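Local coordinates for protein endoglucanase EG-II (Hypocrea jecorina, PDB 3QR3) that hydrolyses internal beta-1,4-glucosidic bonds of cellulose as an endoglucanase, using a family 5 TIM-barrel catalytic domain, at residues 122-126 with 161-165; 113-117 with 152-158; 261-265 with 303-307. All blocks are in the same frame, centred on the assembly; numbering follows the deposited sequence.

Interaction 1. Residues 122-126 with 161-165; sequences NAQFT and TVQEV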
loop_
_atom_site.group_PDB
_atom_site.type_symbol
_atom_site.label_atom_id
_atom_site.label_comp_id
_atom_site.label_asym_id
_atom_site.label_seq_id
_atom_site.Cartn_x
_atom_site.Cartn_y
_atom_site.Cartn_z
ATOM N N ASN A 122 -19.033 2.609 -10.839
ATOM C CA ASN A 122 -18.770 1.976 -9.551
ATOM C C ASN A 122 -18.848 0.463 -9.692
ATOM O O ASN A 122 -18.044 -0.255 -9.108
ATOM C CB ASN A 122 -19.749 2.442 -8.453
ATOM C CG ASN A 122 -19.430 3.835 -7.925
ATOM O OD1 ASN A 122 -20.228 4.437 -7.197
ATOM N ND2 ASN A 122 -18.269 4.352 -8.289
ATOM N N ALA A 123 -19.818 -0.021 -10.472
ATOM C CA ALA A 123 -19.998 -1.466 -10.626
ATOM C C ALA A 123 -18.800 -2.137 -11.304
ATOM O O ALA A 123 -18.474 -3.295 -11.015
ATOM C CB ALA A 123 -21.279 -1.777 -11.385
ATOM N N GLN A 124 -18.146 -1.430 -12.215
ATOM C CA GLN A 124 -17.004 -2.024 -12.912
ATOM C C GLN A 124 -15.795 -2.154 -11.963
ATOM O O GLN A 124 -14.925 -3.002 -12.161
ATOM C CB GLN A 124 -16.654 -1.215 -14.158
ATOM C CG GLN A 124 -17.620 -1.426 -15.335
ATOM C CD GLN A 124 -17.375 -0.461 -16.482
ATOM O OE1 GLN A 124 -17.126 0.726 -16.268
ATOM N NE2 GLN A 124 -17.446 -0.968 -17.714
ATOM N N PHE A 125 -15.765 -1.310 -10.935
ATOM C CA PHE A 125 -14.692 -1.310 -9.941
ATOM C C PHE A 125 -15.017 -2.271 -8.800
ATOM O O PHE A 125 -14.143 -2.997 -8.336
ATOM C CB PHE A 125 -14.456 0.126 -9.434
ATOM C CG PHE A 125 -13.353 0.263 -8.410
ATOM C CD1 PHE A 125 -12.081 -0.245 -8.649
ATOM C CD2 PHE A 125 -13.580 0.963 -7.228
ATOM C CE1 PHE A 125 -11.060 -0.089 -7.700
ATOM C CE2 PHE A 125 -12.572 1.124 -6.282
ATOM C CZ PHE A 125 -11.313 0.597 -6.519
ATOM N N THR A 126 -16.272 -2.291 -8.353
ATOM C CA THR A 126 -16.641 -3.179 -7.252
ATOM C C THR A 126 -16.554 -4.630 -7.737
ATOM O O THR A 126 -16.262 -5.546 -6.968
ATOM C CB THR A 126 -18.065 -2.895 -6.694
ATOM O OG1 THR A 126 -19.034 -3.148 -7.715
ATOM C CG2 THR A 126 -18.201 -1.446 -6.223
ATOM N N THR A 161 -18.139 5.589 -3.642
ATOM C CA THR A 161 -17.489 4.492 -4.364
ATOM C C THR A 161 -16.803 3.570 -3.368
ATOM O O THR A 161 -16.965 2.337 -3.412
ATOM C CB THR A 161 -16.466 5.036 -5.389
ATOM O OG1 THR A 161 -17.157 5.811 -6.376
ATOM C CG2 THR A 161 -15.679 3.896 -6.076
ATOM N N VAL A 162 -16.039 4.167 -2.459
ATOM C CA VAL A 162 -15.342 3.384 -1.444
ATOM C C VAL A 162 -16.328 2.560 -0.612
ATOM O O VAL A 162 -16.072 1.389 -0.318
ATOM C CB VAL A 162 -14.430 4.265 -0.543
ATOM C CG1 VAL A 162 -13.870 3.452 0.633
ATOM C CG2 VAL A 162 -13.278 4.875 -1.365
ATOM N N GLN A 163 -17.455 3.168 -0.235
ATOM C CA GLN A 163 -18.496 2.454 0.511
ATOM C C GLN A 163 -19.027 1.246 -0.272
ATOM O O GLN A 163 -19.210 0.161 0.282
ATOM C CB GLN A 163 -19.651 3.399 0.876
ATOM C CG GLN A 163 -20.836 2.713 1.553
ATOM C CD GLN A 163 -20.487 2.155 2.932
ATOM O OE1 GLN A 163 -20.487 2.881 3.930
ATOM N NE2 GLN A 163 -20.189 0.855 2.989
ATOM N N GLU A 164 -19.285 1.433 -1.563
ATOM C CA GLU A 164 -19.739 0.326 -2.401
ATOM C C GLU A 164 -18.698 -0.811 -2.429
ATOM O O GLU A 164 -19.039 -1.991 -2.423
ATOM C CB GLU A 164 -20.039 0.808 -3.829
ATOM C CG GLU A 164 -21.312 1.662 -3.981
ATOM C CD GLU A 164 -21.807 1.692 -5.428
ATOM O OE1 GLU A 164 -21.563 0.703 -6.162
ATOM O OE2 GLU A 164 -22.438 2.696 -5.832
ATOM N N VAL A 165 -17.425 -0.458 -2.469
ATOM C CA VAL A 165 -16.377 -1.484 -2.441
ATOM C C VAL A 165 -16.362 -2.238 -1.109
ATOM O O VAL A 165 -16.367 -3.468 -1.081
ATOM C CB VAL A 165 -14.992 -0.887 -2.737
ATOM C CG1 VAL A 165 -13.889 -1.924 -2.506
ATOM C CG2 VAL A 165 -14.953 -0.385 -4.177
#
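Phe125 and Thr161 meet because each sends a group out on the far side of CB from its own backbone N: the ring carbon CG of Phe125 (chi1 -179°) and the methyl CG2 of Thr161. These residues sit on helices 122-136 and 155-171, two neighbours in the outer layer of the TIM barrel, linked through strand 142-145 of the barrel wall. The short helical segments run in the same general sense, with axes 9.6 Å apart at closest and crossing at -41°. Phe125 CD2 lies 3.8 Å from Thr161 CG2, while its neighbour CE2 comes to 3.5 Å from Val165 CG2. The two methyls, from residues a single helical turn apart, lie on opposite sides of the ring plane and bracket its CD2-CE2 side. Further round the ring, Trp129 packs edge-to-face against it, Trp66 meets it at an angle, and Met147 closes in from a loop. Towards solvent the chemistry becomes polar. The Asn122 side chain reaches between the Thr161 hydroxyl and the Glu164 carboxylate, its amide plane nearly perpendicular to the carboxylate (88°). Asn122 CB itself comes to 3.4 Å from Glu164 OE1, so the acidic chain lies over the start of the opposite helix. One turn on, Thr126 lays its methyl between two residues of helix 155-171: CG2 rests 3.8 Å from Glu164 CB and 4.0 Å from Val165 CG2.

Interaction 2. Residues 113-117 with 152-158; sequences GIIGQ and DVNINTW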
loop_
_atom_site.group_PDB
_atom_site.type_symbol
_atom_site.label_atom_id
_atom_site.label_comp_id
_atom_site.label_asym_id
_atom_site.label_seq_id
_atom_site.Cartn_x
_atom_site.Cartn_y
_atom_site.Cartn_z
ATOM N N GLY A 113 -9.600 7.906 -17.007
ATOM C CA GLY A 113 -10.973 8.121 -16.557
ATOM C C GLY A 113 -11.135 7.848 -15.068
ATOM O O GLY A 113 -10.662 6.832 -14.563
ATOM N N ILE A 114 -11.807 8.744 -14.357
ATOM C CA ILE A 114 -11.966 8.591 -12.909
ATOM C C ILE A 114 -13.116 7.648 -12.571
ATOM O O ILE A 114 -14.223 7.803 -13.072
ATOM C CB ILE A 114 -12.214 9.937 -12.228
ATOM C CG1 ILE A 114 -10.998 10.845 -12.380
ATOM C CG2 ILE A 114 -12.561 9.744 -10.760
ATOM C CD1 ILE A 114 -11.306 12.319 -12.049
ATOM N N ILE A 115 -12.841 6.661 -11.731
ATOM C CA ILE A 115 -13.863 5.720 -11.298
ATOM C C ILE A 115 -15.073 6.474 -10.738
ATOM O O ILE A 115 -14.946 7.262 -9.802
ATOM C CB ILE A 115 -13.323 4.769 -10.213
ATOM C CG1 ILE A 115 -12.161 3.928 -10.754
ATOM C CG2 ILE A 115 -14.416 3.862 -9.702
ATOM C CD1 ILE A 115 -11.338 3.271 -9.615
ATOM N N GLY A 116 -16.235 6.240 -11.337
ATOM C CA GLY A 116 -17.479 6.823 -10.871
ATOM C C GLY A 116 -17.641 8.292 -11.210
ATOM O O GLY A 116 -18.618 8.915 -10.811
ATOM N N GLN A 117 -16.683 8.848 -11.939
ATOM C CA GLN A 117 -16.703 10.271 -12.264
ATOM C C GLN A 117 -16.278 10.514 -13.718
ATOM O O GLN A 117 -15.478 11.408 -14.009
ATOM C CB GLN A 117 -15.817 11.051 -11.277
ATOM C CG GLN A 117 -16.216 10.799 -9.812
ATOM C CD GLN A 117 -15.278 11.438 -8.787
ATOM O OE1 GLN A 117 -14.653 12.470 -9.036
ATOM N NE2 GLN A 117 -15.192 10.819 -7.618
ATOM N N ASP A 152 -7.258 14.627 -7.254
ATOM C CA ASP A 152 -8.096 15.456 -8.099
ATOM C C ASP A 152 -9.410 14.753 -8.433
ATOM O O ASP A 152 -9.856 14.779 -9.572
ATOM C CB ASP A 152 -7.335 15.819 -9.376
ATOM C CG ASP A 152 -5.954 16.395 -9.081
ATOM O OD1 ASP A 152 -5.887 17.515 -8.537
ATOM O OD2 ASP A 152 -4.939 15.727 -9.389
ATOM N N VAL A 153 -10.019 14.106 -7.441
ATOM C CA VAL A 153 -11.362 13.560 -7.622
ATOM C C VAL A 153 -12.351 14.296 -6.710
ATOM O O VAL A 153 -11.939 15.009 -5.796
ATOM C CB VAL A 153 -11.414 12.042 -7.335
ATOM C CG1 VAL A 153 -10.356 11.298 -8.159
ATOM C CG2 VAL A 153 -11.228 11.765 -5.837
ATOM N N ASN A 154 -13.646 14.148 -6.982
ATOM C CA ASN A 154 -14.686 14.630 -6.072
ATOM C C ASN A 154 -14.717 13.703 -4.869
ATOM O O ASN A 154 -15.071 12.528 -4.995
ATOM C CB ASN A 154 -16.056 14.632 -6.772
ATOM C CG ASN A 154 -17.177 15.186 -5.883
ATOM O OD1 ASN A 154 -17.412 14.700 -4.776
ATOM N ND2 ASN A 154 -17.873 16.202 -6.376
ATOM N N ILE A 155 -14.331 14.217 -3.705
ATOM C CA ILE A 155 -14.195 13.369 -2.533
ATOM C C ILE A 155 -15.524 12.784 -2.059
ATOM O O ILE A 155 -15.549 11.698 -1.474
ATOM C CB ILE A 155 -13.494 14.105 -1.355
ATOM C CG1 ILE A 155 -13.091 13.099 -0.274
ATOM C CG2 ILE A 155 -14.394 15.184 -0.778
ATOM C CD1 ILE A 155 -12.168 12.009 -0.761
ATOM N N ASN A 156 -16.625 13.492 -2.300
ATOM C CA ASN A 156 -17.929 13.002 -1.866
ATOM C C ASN A 156 -18.315 11.786 -2.689
ATOM O O ASN A 156 -18.720 10.755 -2.157
ATOM C CB ASN A 156 -19.006 14.088 -2.001
ATOM C CG ASN A 156 -18.680 15.334 -1.207
ATOM O OD1 ASN A 156 -18.715 15.325 0.023
ATOM N ND2 ASN A 156 -18.359 16.417 -1.905
ATOM N N THR A 157 -18.175 11.912 -4.000
ATOM C CA THR A 157 -18.460 10.795 -4.885
ATOM C C THR A 157 -17.498 9.632 -4.634
ATOM O O THR A 157 -17.919 8.476 -4.583
ATOM C CB THR A 157 -18.408 11.244 -6.348
ATOM O OG1 THR A 157 -19.225 12.409 -6.493
ATOM C CG2 THR A 157 -18.914 10.145 -7.272
ATOM N N TRP A 158 -16.214 9.939 -4.454
ATOM C CA TRP A 158 -15.225 8.893 -4.136
ATOM C C TRP A 158 -15.580 8.093 -2.866
ATOM O O TRP A 158 -15.506 6.861 -2.862
ATOM C CB TRP A 158 -13.805 9.474 -4.044
ATOM C CG TRP A 158 -12.750 8.446 -3.692
ATOM C CD1 TRP A 158 -11.952 8.431 -2.582
ATOM C CD2 TRP A 158 -12.391 7.282 -4.453
ATOM N NE1 TRP A 158 -11.118 7.339 -2.612
ATOM C CE2 TRP A 158 -11.369 6.617 -3.744
ATOM C CE3 TRP A 158 -12.833 6.744 -5.664
ATOM C CZ2 TRP A 158 -10.792 5.439 -4.203
ATOM C CZ3 TRP A 158 -12.255 5.572 -6.116
ATOM C CH2 TRP A 158 -11.244 4.936 -5.387
#
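Two hydrogen bonds join the Gln117 amide to the backbone of Asn154. Gln117 OE1 accepts from Asn154 N at 2.8 Å, nearly straight at 162°; Gln117 NE2 gives a weak, bent bond (3.1 Å, 132°) to Asn154 O, which also receives the first-turn helix bond from Trp158 N. With CG beside its backbone N, the extended chain of Gln117 brings OE1 to Asn154 N and NE2 to Asn154 O, and on the way CG lies 3.8 Å from Thr157 CG2. Cutting the side chain back to an alanine is likely to leave Asn154 N without this acceptor and a gap beside Thr157. Asn154 is the N-cap of helix 155-171: its OD1 takes Thr157 N at 3.0 Å and, weakly, Asn156 N. The glutamine thus grips the backbone of the very residue that caps the helix, at the end where the loops leaving the TIM-barrel strands gather. Gln117 closes a type II turn begun at Ile114, with Gly116 at positive phi. Apolar contacts line the turn. Ile114 CG2 meets Val153 CG1 at 3.7 Å. Deeper in, Ile115 CD1 points at the indole edge of Trp158, 4.3 Å from CZ3, while Trp158 NE1 is hydrogen-bonded to Pro182 O.

Interaction 3. Residues 261-265 with 303-307; sequences TGGGN and VLTET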
loop_
_atom_site.group_PDB
_atom_site.type_symbol
_atom_site.label_atom_id
_atom_site.label_comp_id
_atom_site.label_asym_id
_atom_site.label_seq_id
_atom_site.Cartn_x
_atom_site.Cartn_y
_atom_site.Cartn_z
ATOM N N THR A 261 5.955 5.350 2.548
ATOM C CA THR A 261 6.844 6.381 3.040
ATOM C C THR A 261 8.249 5.944 2.669
ATOM O O THR A 261 8.489 4.759 2.450
ATOM C CB THR A 261 6.687 6.620 4.564
ATOM O OG1 THR A 261 7.413 7.795 4.941
ATOM C CG2 THR A 261 7.183 5.432 5.387
ATOM N N GLY A 262 9.171 6.886 2.557
ATOM C CA GLY A 262 10.520 6.522 2.149
ATOM C C GLY A 262 11.420 7.720 1.962
ATOM O O GLY A 262 10.978 8.855 2.095
ATOM N N GLY A 263 12.689 7.464 1.664
ATOM C CA GLY A 263 13.624 8.526 1.364
ATOM C C GLY A 263 14.931 7.969 0.837
ATOM O O GLY A 263 15.111 6.751 0.741
ATOM N N GLY A 264 15.851 8.860 0.492
ATOM C CA GLY A 264 17.150 8.428 0.020
ATOM C C GLY A 264 17.916 7.685 1.100
ATOM O O GLY A 264 17.612 7.793 2.292
ATOM N N ASN A 265 18.916 6.913 0.686
ATOM C CA ASN A 265 19.787 6.256 1.647
ATOM C C ASN A 265 20.930 7.202 2.014
ATOM O O ASN A 265 22.082 6.960 1.680
ATOM C CB ASN A 265 20.308 4.944 1.074
ATOM C CG ASN A 265 19.207 3.924 0.899
ATOM O OD1 ASN A 265 18.668 3.411 1.881
ATOM N ND2 ASN A 265 18.845 3.643 -0.353
ATOM N N VAL A 303 16.248 5.791 -6.597
ATOM C CA VAL A 303 16.541 6.806 -5.586
ATOM C C VAL A 303 15.964 6.482 -4.204
ATOM O O VAL A 303 16.561 6.825 -3.186
ATOM C CB VAL A 303 16.088 8.215 -6.023
ATOM C CG1 VAL A 303 14.591 8.229 -6.324
ATOM C CG2 VAL A 303 16.439 9.240 -4.937
ATOM N N LEU A 304 14.813 5.819 -4.157
ATOM C CA LEU A 304 14.255 5.413 -2.869
ATOM C C LEU A 304 14.372 3.913 -2.627
ATOM O O LEU A 304 13.507 3.314 -1.978
ATOM C CB LEU A 304 12.790 5.855 -2.725
ATOM C CG LEU A 304 12.550 7.049 -1.796
ATOM C CD1 LEU A 304 13.283 8.284 -2.304
ATOM C CD2 LEU A 304 11.053 7.332 -1.636
ATOM N N THR A 305 15.435 3.298 -3.141
ATOM C CA THR A 305 15.527 1.849 -3.055
ATOM C C THR A 305 15.600 1.368 -1.601
ATOM O O THR A 305 16.310 1.952 -0.772
ATOM C CB THR A 305 16.702 1.263 -3.886
ATOM O OG1 THR A 305 16.700 -0.163 -3.759
ATOM C CG2 THR A 305 18.054 1.803 -3.417
ATOM N N GLU A 306 14.844 0.312 -1.307
ATOM C CA GLU A 306 14.916 -0.385 -0.027
ATOM C C GLU A 306 15.197 -1.861 -0.273
ATOM O O GLU A 306 15.086 -2.676 0.635
ATOM C CB GLU A 306 13.604 -0.221 0.748
ATOM C CG GLU A 306 13.286 1.224 1.089
ATOM C CD GLU A 306 11.999 1.367 1.872
ATOM O OE1 GLU A 306 11.343 0.336 2.134
ATOM O OE2 GLU A 306 11.644 2.509 2.232
ATOM N N THR A 307 15.567 -2.199 -1.510
ATOM C CA THR A 307 15.819 -3.590 -1.882
ATOM C C THR A 307 17.121 -4.072 -1.263
ATOM O O THR A 307 18.165 -3.450 -1.448
ATOM C CB THR A 307 15.915 -3.751 -3.404
ATOM O OG1 THR A 307 14.736 -3.218 -4.015
ATOM C CG2 THR A 307 16.054 -5.208 -3.790
HETATM O O HOH W 1 15.361 3.912 0.806
HETATM O O HOH W 2 12.743 4.423 0.983
HETATM O O HOH W 3 19.249 7.026 -2.339
#
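Leu304 presses its forked end against the bare backbone of Gly262 and Gly263, where two loops of the TIM barrel meet: the one leaving strand 256-261 and the one leaving the adjacent strand 287-296, both on the side where such barrels carry their active sites. This is the tight half of the contact. Leu304 CG stands 3.5 Å from Gly263 N and CD2 3.6 Å from Gly262 C, so CD2 lies against the Gly262-Gly263 peptide and CD1 against the CA-C bond of Gly263. A CB on Gly262 would fall about 3.0 Å from Leu304 CD2, so this close approach probably needs glycine. Tyr221 packs on the leucine from another loop.

The other half is looser, and water does much of the joining. Water 2 accepts from Gly263 N and lies 2.5 Å from Glu306 OE2, bringing a buried carboxylate into touch with the glycine chain; water 1 sits between Gly263 O and Thr305 O. The one direct polar bond is at the partly exposed end. With CG beside its backbone N (chi1 -67°), Asn265 turns its amide across, and ND2 donates to Thr305 O at 3.1 Å, almost straight at 168° and close to the amide plane. OD1 of Asn265 is held by Thr318 OG1 and Leu320 N, so the rotation of the amide is fixed from both ends. Thr305 forms an ST turn, its OG1 accepting from Thr307 N, and the same hydroxyl is hydrogen-bonded to Asp299 O. At the rim, water 3 accepts a hydrogen bond from Asn265 N at 3.0 Å and donates one to Val303 O at 2.8 Å.

Overall arrangement
Interactions 1 and 2 are neighbours, centres 11 Å apart, and both engage helix 155-171: interaction 2 at its capped first turn, interaction 1 further along. They touch directly, with Ile115 CD1 3.7 Å from Phe125 CD1, so one apolar patch continues from the turn into the helix pair. Each is only partly buried, grading from hydrocarbon inside to polar groups outside. Interaction 3 stands apart, its centre about 33 Å from that of interaction 1 and on the opposite side of the chain's centre. It is the buried contact, yet it joins two irregular loops: a leucine lies on glycine backbone and waters bridge the loops, whereas interactions 1 and 2 rest mainly on side chains meeting a helix.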